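Local coordinates for protein titin (PDB 5JDD) that spans the muscle sarcomere as a giant filament and probably acts as a molecular spring through I-band immunoglobulin domains such as these three in tandem, at residues F136-Q141 / H145-M150; F110-S115 / D167-T172. One frame throughout, in Å; residues are numbered along the deposited sequence. Where two conformers were deposited one is given.

Contact 1: F136-Q141 / H145-M150; sequences FKIVVQ and HQLIIM
Lys137 and Ile148 face each other as an antiparallel hydrogen-bonded pair: Lys137 N gives its hydrogen to Ile148 O at 2.8 Å and Ile148 N returns one to Lys137 O at the same length, the latter nearly straight at 175°. Val139 and Gln146 repeat the exchange two residues on, with the donors tilted from the carbonyl planes. A water also donates to Val139 O (2.9 Å) and is hydrogen-bonded to His145 ND1 (2.8 Å) in the ring plane, linking this doubly gripped carbonyl to the imidazole. Strands 136-141 and 144-149 form a beta hairpin at the edge of the four-stranded sheet of the middle I-set domain; strand 108-114 flanks 144-149. On the face turned into the sandwich, the edge of the Phe136 ring lies along Ile149, CD1 3.9 Å from Ile149 CG1, while Leu147 CD1 rests 3.9 Å from Ile138 CG1. Trp123 of the other sheet touches both Ile138 and Leu147. At the far end, chi1 of -178° sets Val140 CG1 over the His145 ring face in a CH-pi contact, 4.2 Å from the centroid, while Val140 CG2, anti to the carbonyl carbon, comes to 3.6 Å from His145 CE1. The outward face carries Lys137, Val139, Gln146 and Ile148; there Ile148 CD1 is 3.9 Å from Lys137 CG and also reaches Val139 CG2.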
loop_
_atom_site.group_PDB
_atom_site.type_symbol
_atom_site.label_atom_id
_atom_site.label_comp_id
_atom_site.label_asym_id
_atom_site.label_seq_id
_atom_site.Cartn_x
_atom_site.Cartn_y
_atom_site.Cartn_z
ATOM N N PHE A 136 -9.425 5.112 1.193
ATOM C CA PHE A 136 -8.084 4.537 1.127
ATOM C C PHE A 136 -7.512 4.332 2.518
ATOM O O PHE A 136 -7.277 5.296 3.243
ATOM C CB PHE A 136 -7.140 5.453 0.345
ATOM C CG PHE A 136 -7.503 5.616 -1.098
ATOM C CD1 PHE A 136 -7.320 4.569 -1.994
ATOM C CD2 PHE A 136 -7.988 6.827 -1.572
ATOM C CE1 PHE A 136 -7.639 4.721 -3.331
ATOM C CE2 PHE A 136 -8.311 6.985 -2.906
ATOM C CZ PHE A 136 -8.136 5.930 -3.787
ATOM N N LYS A 137 -7.287 3.075 2.889
ATOM C CA LYS A 137 -6.649 2.748 4.158
ATOM C C LYS A 137 -5.185 2.434 3.866
ATOM O O LYS A 137 -4.876 1.568 3.053
ATOM C CB LYS A 137 -7.347 1.552 4.811
ATOM C CG LYS A 137 -6.666 1.010 6.057
ATOM C CD LYS A 137 -6.944 1.852 7.283
ATOM C CE LYS A 137 -6.482 1.120 8.538
ATOM N NZ LYS A 137 -6.956 -0.297 8.531
ATOM N N ILE A 138 -4.287 3.168 4.508
ATOM C CA ILE A 138 -2.861 2.998 4.302
ATOM C C ILE A 138 -2.252 2.432 5.580
ATOM O O ILE A 138 -2.392 3.012 6.660
ATOM C CB ILE A 138 -2.217 4.342 3.889
ATOM C CG1 ILE A 138 -2.708 4.724 2.489
ATOM C CG2 ILE A 138 -0.692 4.245 3.882
ATOM C CD1 ILE A 138 -2.310 6.126 2.038
ATOM N N VAL A 139 -1.590 1.287 5.457
ATOM C CA VAL A 139 -1.132 0.536 6.623
ATOM C C VAL A 139 0.361 0.248 6.517
ATOM O O VAL A 139 0.870 -0.042 5.430
ATOM C CB VAL A 139 -1.889 -0.801 6.756
ATOM C CG1 VAL A 139 -1.473 -1.543 8.019
ATOM C CG2 VAL A 139 -3.405 -0.567 6.774
ATOM N N VAL A 140 1.065 0.352 7.641
ATOM C CA VAL A 140 2.438 -0.138 7.738
ATOM C C VAL A 140 2.491 -1.184 8.838
ATOM O O VAL A 140 2.017 -0.949 9.956
ATOM C CB VAL A 140 3.414 0.980 8.090
ATOM C CG1 VAL A 140 4.848 0.440 8.132
ATOM C CG2 VAL A 140 3.289 2.116 7.093
ATOM N N GLN A 141 3.055 -2.346 8.529
ATOM C CA GLN A 141 3.278 -3.368 9.538
ATOM C C GLN A 141 4.730 -3.811 9.452
ATOM O O GLN A 141 5.057 -4.804 8.789
ATOM C CB GLN A 141 2.308 -4.541 9.353
ATOM C CG GLN A 141 0.847 -4.127 9.574
ATOM C CD GLN A 141 -0.136 -5.279 9.494
ATOM O OE1 GLN A 141 0.240 -6.446 9.597
ATOM N NE2 GLN A 141 -1.409 -4.950 9.319
ATOM N N HIS A 145 3.929 -3.058 3.684
ATOM C CA HIS A 145 3.135 -1.878 3.377
ATOM C C HIS A 145 1.897 -2.277 2.614
ATOM O O HIS A 145 1.974 -3.029 1.646
ATOM C CB HIS A 145 3.961 -0.881 2.568
ATOM C CG HIS A 145 4.991 -0.178 3.389
ATOM N ND1 HIS A 145 4.773 1.063 3.947
ATOM C CD2 HIS A 145 6.224 -0.569 3.803
ATOM C CE1 HIS A 145 5.838 1.418 4.647
ATOM N NE2 HIS A 145 6.731 0.446 4.569
ATOM N N GLN A 146 0.749 -1.763 3.049
ATOM C CA GLN A 146 -0.523 -2.148 2.457
ATOM C C GLN A 146 -1.392 -0.942 2.102
ATOM O O GLN A 146 -1.428 0.058 2.829
ATOM C CB GLN A 146 -1.275 -3.082 3.414
ATOM C CG GLN A 146 -2.580 -3.629 2.868
ATOM C CD GLN A 146 -3.294 -4.517 3.868
ATOM O OE1 GLN A 146 -3.159 -4.342 5.081
ATOM N NE2 GLN A 146 -4.057 -5.476 3.365
ATOM N N LEU A 147 -2.093 -1.062 0.976
ATOM C CA LEU A 147 -3.105 -0.099 0.549
ATOM C C LEU A 147 -4.410 -0.860 0.415
ATOM O O LEU A 147 -4.503 -1.827 -0.345
ATOM C CB LEU A 147 -2.739 0.529 -0.797
ATOM C CG LEU A 147 -3.802 1.459 -1.408
ATOM C CD1 LEU A 147 -3.963 2.704 -0.554
ATOM C CD2 LEU A 147 -3.427 1.860 -2.826
ATOM N N ILE A 148 -5.413 -0.443 1.180
ATOM C CA ILE A 148 -6.733 -1.056 1.109
ATOM C C ILE A 148 -7.710 -0.059 0.494
ATOM O O ILE A 148 -7.810 1.089 0.948
ATOM C CB ILE A 148 -7.205 -1.494 2.491
ATOM C CG1 ILE A 148 -6.235 -2.536 3.051
ATOM C CG2 ILE A 148 -8.611 -2.063 2.427
ATOM C CD1 ILE A 148 -6.228 -2.613 4.553
ATOM N N ILE A 149 -8.385 -0.488 -0.569
ATOM C CA ILE A 149 -9.318 0.373 -1.294
ATOM C C ILE A 149 -10.732 -0.124 -1.067
ATOM O O ILE A 149 -11.100 -1.212 -1.513
ATOM C CB ILE A 149 -9.005 0.399 -2.802
ATOM C CG1 ILE A 149 -7.544 0.787 -3.035
ATOM C CG2 ILE A 149 -9.908 1.387 -3.527
ATOM C CD1 ILE A 149 -7.124 0.693 -4.485
ATOM N N MET A 150 -11.527 0.683 -0.372
ATOM C CA MET A 150 -12.885 0.287 -0.010
ATOM C C MET A 150 -13.897 0.606 -1.097
ATOM O O MET A 150 -13.712 1.538 -1.876
ATOM C CB MET A 150 -13.323 1.018 1.266
ATOM C CG MET A 150 -12.373 0.917 2.443
ATOM S SD MET A 150 -12.127 -0.778 2.978
ATOM C CE MET A 150 -13.809 -1.251 3.375
HETATM O O HOH W 1 2.124 1.874 3.648
#

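Contact 2: F110-S115 / D167-T172; sequences FECEVS and DQVSAT
Across the hydrophobic interior of the middle I-set domain, Phe110 and Cys112 of one sheet meet Ala171 and Val169 of the other. The strand segments 110-114 and 167-172 run 9.0 Å apart at closest approach and nearly antiparallel, at 157°; no backbone atoms pair across this gap, and side chains span it. The Phe110 ring crosses to Ala171, its CE1 3.7 Å from Ala171 CB, the methyl approaching obliquely. Farther round the ring, CZ lies 3.8 Å from Thr172 O, which sits at the edge in the ring plane. Phe110 CB points toward the other strand, and chi1 of -70°, with CG anti to the carbonyl carbon, brings the ring to both partners. The sheet of 93-95, 108-114, 144-149 and 136-141 and the one holding 167-176 pack face to face as the halves of the immunoglobulin beta-sandwich. Here the buried Cys112 contributes through carbon and sulfur alike, CB being 4.1 Å from Val169 CG1 and SG 4.2 Å from the same methyl. Val169 presents that methyl from the position between its N and carbonyl carbon (chi1 60°). From strand 158-164, Tyr160 meets the Phe110 ring, and Phe162 packs on Cys112. Thr172 turns its CB away from the opposite sheet, and its backbone N is hydrogen-bonded to Asn99 OD1.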
loop_
_atom_site.group_PDB
_atom_site.type_symbol
_atom_site.label_atom_id
_atom_site.label_comp_id
_atom_site.label_asym_id
_atom_site.label_seq_id
_atom_site.Cartn_x
_atom_site.Cartn_y
_atom_site.Cartn_z
ATOM N N PHE A 110 -3.603 -4.027 -1.925
ATOM C CA PHE A 110 -2.257 -4.200 -2.457
ATOM C C PHE A 110 -1.291 -4.273 -1.302
ATOM O O PHE A 110 -1.468 -3.584 -0.296
ATOM C CB PHE A 110 -1.853 -3.008 -3.335
ATOM C CG PHE A 110 -2.590 -2.943 -4.633
ATOM C CD1 PHE A 110 -2.219 -3.758 -5.695
ATOM C CD2 PHE A 110 -3.657 -2.077 -4.793
ATOM C CE1 PHE A 110 -2.909 -3.718 -6.901
ATOM C CE2 PHE A 110 -4.358 -2.023 -5.995
ATOM C CZ PHE A 110 -3.985 -2.844 -7.053
ATOM N N GLU A 111 -0.254 -5.092 -1.439
ATOM C CA GLU A 111 0.786 -5.147 -0.425
ATOM C C GLU A 111 2.140 -5.318 -1.065
ATOM O O GLU A 111 2.294 -6.059 -2.035
ATOM C CB GLU A 111 0.593 -6.334 0.518
ATOM C CG GLU A 111 -0.738 -6.453 1.200
ATOM C CD GLU A 111 -0.921 -7.839 1.774
ATOM O OE1 GLU A 111 0.063 -8.381 2.326
ATOM O OE2 GLU A 111 -2.035 -8.392 1.647
ATOM N N CYS A 112 3.134 -4.675 -0.474
ATOM C CA CYS A 112 4.514 -4.978 -0.816
ATOM C C CYS A 112 5.340 -5.082 0.454
ATOM O O CYS A 112 4.873 -4.730 1.544
ATOM C CB CYS A 112 5.103 -3.915 -1.752
ATOM S SG CYS A 112 5.310 -2.257 -1.021
ATOM N N GLU A 113 6.571 -5.556 0.318
ATOM C CA GLU A 113 7.497 -5.598 1.442
ATOM C C GLU A 113 8.742 -4.840 1.036
ATOM O O GLU A 113 9.140 -4.878 -0.134
ATOM C CB GLU A 113 7.814 -7.040 1.870
ATOM C CG GLU A 113 6.576 -7.757 2.429
ATOM C CD GLU A 113 6.764 -9.236 2.757
ATOM O OE1 GLU A 113 7.912 -9.714 2.909
ATOM O OE2 GLU A 113 5.726 -9.927 2.881
ATOM N N VAL A 114 9.309 -4.116 1.992
ATOM C CA VAL A 114 10.476 -3.291 1.759
ATOM C C VAL A 114 11.655 -3.758 2.617
ATOM O O VAL A 114 11.500 -4.571 3.528
ATOM C CB VAL A 114 10.162 -1.784 1.988
ATOM C CG1 VAL A 114 9.013 -1.334 1.077
ATOM C CG2 VAL A 114 9.826 -1.519 3.449
ATOM N N SER A 115 12.830 -3.218 2.319
ATOM C CA SER A 115 14.089 -3.707 2.872
ATOM C C SER A 115 14.357 -3.296 4.319
ATOM O O SER A 115 15.159 -3.929 5.013
ATOM C CB SER A 115 15.234 -3.219 1.991
ATOM O OG SER A 115 15.195 -1.807 1.871
ATOM N N ASP A 167 13.516 3.233 -5.342
ATOM C CA ASP A 167 12.891 2.058 -5.946
ATOM C C ASP A 167 11.378 2.341 -5.982
ATOM O O ASP A 167 10.863 3.178 -5.227
ATOM C CB ASP A 167 13.173 0.808 -5.081
ATOM C CG ASP A 167 13.170 -0.512 -5.881
ATOM O OD1 ASP A 167 12.861 -0.494 -7.094
ATOM O OD2 ASP A 167 13.485 -1.582 -5.286
ATOM N N GLN A 168 10.663 1.677 -6.877
ATOM C CA GLN A 168 9.207 1.708 -6.815
ATOM C C GLN A 168 8.644 0.428 -7.397
ATOM O O GLN A 168 9.312 -0.263 -8.162
ATOM C CB GLN A 168 8.643 2.951 -7.509
ATOM C CG GLN A 168 8.807 2.992 -9.009
ATOM C CD GLN A 168 8.067 4.171 -9.632
ATOM O OE1 GLN A 168 8.270 5.319 -9.236
ATOM N NE2 GLN A 168 7.196 3.888 -10.599
ATOM N N VAL A 169 7.423 0.098 -7.000
ATOM C CA VAL A 169 6.748 -1.097 -7.485
ATOM C C VAL A 169 5.309 -0.724 -7.834
ATOM O O VAL A 169 4.685 0.067 -7.131
ATOM C CB VAL A 169 6.813 -2.251 -6.439
ATOM C CG1 VAL A 169 6.157 -1.860 -5.111
ATOM C CG2 VAL A 169 6.216 -3.536 -7.001
ATOM N N SER A 170 4.800 -1.269 -8.932
ATOM C CA SER A 170 3.438 -0.957 -9.359
ATOM C C SER A 170 2.634 -2.218 -9.654
ATOM O O SER A 170 3.190 -3.277 -9.973
ATOM C CB SER A 170 3.436 -0.058 -10.604
ATOM O OG SER A 170 4.083 1.185 -10.358
ATOM N N ALA A 171 1.315 -2.083 -9.568
ATOM C CA ALA A 171 0.404 -3.139 -9.987
ATOM C C ALA A 171 -0.914 -2.503 -10.369
ATOM O O ALA A 171 -1.196 -1.367 -9.982
ATOM C CB ALA A 171 0.206 -4.180 -8.873
ATOM N N THR A 172 -1.735 -3.233 -11.113
ATOM C CA THR A 172 -3.011 -2.693 -11.566
ATOM C C THR A 172 -4.199 -3.303 -10.849
ATOM O O THR A 172 -4.182 -4.477 -10.465
ATOM C CB THR A 172 -3.225 -2.909 -13.065
ATOM O OG1 THR A 172 -3.277 -4.314 -13.347
ATOM C CG2 THR A 172 -2.106 -2.259 -13.850
#

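Along the chain, strand 108-114 supplies the first half of contact 2, whose partner arrives only after 51 intervening residues, with strand 167-176. Inside that long loop lies contact 1, a local hairpin in which 136-141 turns back through three residues into 145-150. The two are therefore nested, not crossed. They share a sheet: strand 144-149 lies between 136-141 and 108-114, and probable backbone hydrogen bonds from Phe110 N to Leu147 O and from His145 N to Cys112 O join contact 1 to contact 2. Contact 1 thus extends this sheet to its edge, whereas contact 2 ties the same sheet to the facing one within a single I-set domain.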